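Local structure of Moesin/ezrin/radixin homolog 2 (Drosophila melanogaster, 7EDR) at residues S112-M116 and E154-G159. The protein is the fly Merlin, a FERM-domain relative of ezrin, radixin and moesin that probably acts at the cell cortex to restrain growth through Hippo signalling. Numbering follows the deposited sequence.
Sequences SILSM and ELLPKG
Pro157 fits against the C-terminal end of helix 99-114, its ring touching Ile113 and Leu114 in the last turn and Met116 just past it. CG lies 3.7 Å from the carbonyl O of Ile113, and CD faces the CD1 methyl of Leu114. This is the buried part of the contact, where ring carbons and leucine methyls lie against one another and against backbone carbonyl oxygens. Leu114 extends it along the chain before the proline: its CD1 lies 3.5 Å from the carbonyl O of Leu155, while CD2 approaches that of Glu154.

The other side is open to solvent: Met116 and Lys158 are exposed, and a water takes part. The helix closes in a Schellman motif, with Met116 at positive phi (67°) and its N bonded back to Ile113 O. From there the methionine side chain passes across the proline ring at an angle, its CG touching Pro157 CB at 3.8 Å, and a bend at chi3 (66°) lays CE beside CA of Gly159. SD accepts a weak hydrogen bond from Gly159 N (3.4 Å). The water joins the two backbones nearby, donating to Leu114 O at 2.6 Å and accepting from Lys158 N at 3.0 Å; it thus occupies an N-H in the first turn of helix 158-161, for which Pro157 is the N-cap. Lys158 places its NZ in a salt bridge with Asp162.

Within the helical central FERM lobe, the contact joins the end of helix 99-114 to the turn that leads into helix 158-161. Ile113 packs on Leu128 of helix 122-137 and on Tyr194 and Ala198 of helix 187-198; Pro157 also touches Ser125 of helix 122-137, and Leu156 reaches Trp171 and Ile175 of helix 168-179.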
loop_
_atom_site.group_PDB
_atom_site.type_symbol
_atom_site.label_atom_id
_atom_site.label_comp_id
_atom_site.label_asym_id
_atom_site.label_seq_id
_atom_site.Cartn_x
_atom_site.Cartn_y
_atom_site.Cartn_z
ATOM N N SER C 112 25.198 -4.558 21.843
ATOM C CA SER C 112 24.972 -3.257 22.472
ATOM C C SER C 112 24.608 -3.424 23.933
ATOM O O SER C 112 25.117 -2.711 24.803
ATOM C CB SER C 112 23.835 -2.515 21.768
ATOM O OG SER C 112 24.305 -1.861 20.623
ATOM N N ILE C 113 23.697 -4.363 24.206
ATOM C CA ILE C 113 23.177 -4.554 25.547
ATOM C C ILE C 113 24.219 -5.233 26.434
ATOM O O ILE C 113 24.549 -4.742 27.519
ATOM C CB ILE C 113 21.863 -5.347 25.467
ATOM C CG1 ILE C 113 20.804 -4.473 24.761
ATOM C CG2 ILE C 113 21.442 -5.809 26.842
ATOM C CD1 ILE C 113 19.466 -5.123 24.500
ATOM N N LEU C 114 24.781 -6.351 25.969
ATOM C CA LEU C 114 25.754 -7.091 26.769
ATOM C C LEU C 114 26.963 -6.233 27.121
ATOM O O LEU C 114 27.522 -6.352 28.218
ATOM C CB LEU C 114 26.200 -8.344 26.018
ATOM C CG LEU C 114 25.573 -9.660 26.456
ATOM C CD1 LEU C 114 24.250 -9.445 27.192
ATOM C CD2 LEU C 114 25.395 -10.539 25.237
ATOM N N SER C 115 27.385 -5.364 26.206
ATOM C CA SER C 115 28.510 -4.470 26.448
ATOM C C SER C 115 28.096 -3.174 27.129
ATOM O O SER C 115 28.964 -2.341 27.425
ATOM C CB SER C 115 29.194 -4.140 25.128
ATOM O OG SER C 115 28.415 -3.180 24.435
ATOM N N MET C 116 26.791 -2.979 27.349
ATOM C CA MET C 116 26.214 -1.814 28.011
ATOM C C MET C 116 26.369 -0.531 27.200
ATOM O O MET C 116 26.304 0.567 27.767
ATOM C CB MET C 116 26.791 -1.624 29.419
ATOM C CG MET C 116 26.726 -2.901 30.264
ATOM S SD MET C 116 27.713 -2.809 31.771
ATOM C CE MET C 116 26.832 -1.538 32.678
ATOM N N GLU C 154 28.427 -14.256 30.731
ATOM C CA GLU C 154 28.343 -14.013 29.295
ATOM C C GLU C 154 26.938 -13.664 28.817
ATOM O O GLU C 154 26.784 -13.217 27.674
ATOM C CB GLU C 154 28.819 -15.242 28.526
ATOM C CG GLU C 154 30.285 -15.542 28.681
ATOM C CD GLU C 154 30.756 -16.567 27.671
ATOM O OE1 GLU C 154 30.470 -17.772 27.870
ATOM O OE2 GLU C 154 31.392 -16.159 26.668
ATOM N N LEU C 155 25.915 -13.895 29.645
ATOM C CA LEU C 155 24.533 -13.659 29.262
ATOM C C LEU C 155 23.991 -12.368 29.845
ATOM O O LEU C 155 22.987 -11.849 29.342
ATOM C CB LEU C 155 23.647 -14.837 29.702
ATOM C CG LEU C 155 23.930 -16.191 29.029
ATOM C CD1 LEU C 155 23.354 -17.328 29.841
ATOM C CD2 LEU C 155 23.358 -16.235 27.600
ATOM N N LEU C 156 24.659 -11.819 30.855
ATOM C CA LEU C 156 24.158 -10.649 31.516
ATOM C C LEU C 156 25.170 -9.522 31.433
ATOM O O LEU C 156 26.382 -9.766 31.510
ATOM C CB LEU C 156 23.836 -10.954 32.985
ATOM C CG LEU C 156 22.694 -11.960 33.142
ATOM C CD1 LEU C 156 22.406 -12.265 34.620
ATOM C CD2 LEU C 156 21.429 -11.462 32.413
ATOM N N PRO C 157 24.711 -8.288 31.241
ATOM C CA PRO C 157 25.612 -7.138 31.376
ATOM C C PRO C 157 26.316 -7.157 32.731
ATOM O O PRO C 157 25.706 -7.428 33.772
ATOM C CB PRO C 157 24.670 -5.931 31.252
ATOM C CG PRO C 157 23.433 -6.446 30.627
ATOM C CD PRO C 157 23.318 -7.893 30.978
ATOM N N LYS C 158 27.613 -6.854 32.723
ATOM C CA LYS C 158 28.350 -6.828 33.985
ATOM C C LYS C 158 27.755 -5.828 34.971
ATOM O O LYS C 158 27.786 -6.066 36.183
ATOM C CB LYS C 158 29.825 -6.521 33.740
ATOM C CG LYS C 158 30.638 -6.501 35.017
ATOM C CD LYS C 158 32.126 -6.705 34.775
ATOM C CE LYS C 158 32.840 -6.995 36.090
ATOM N NZ LYS C 158 32.748 -5.832 37.027
ATOM N N GLY C 159 27.192 -4.720 34.482
ATOM C CA GLY C 159 26.522 -3.789 35.371
ATOM C C GLY C 159 25.318 -4.379 36.075
ATOM O O GLY C 159 24.895 -3.861 37.120
HETATM O O HOH W 1 29.116 -6.495 30.209
#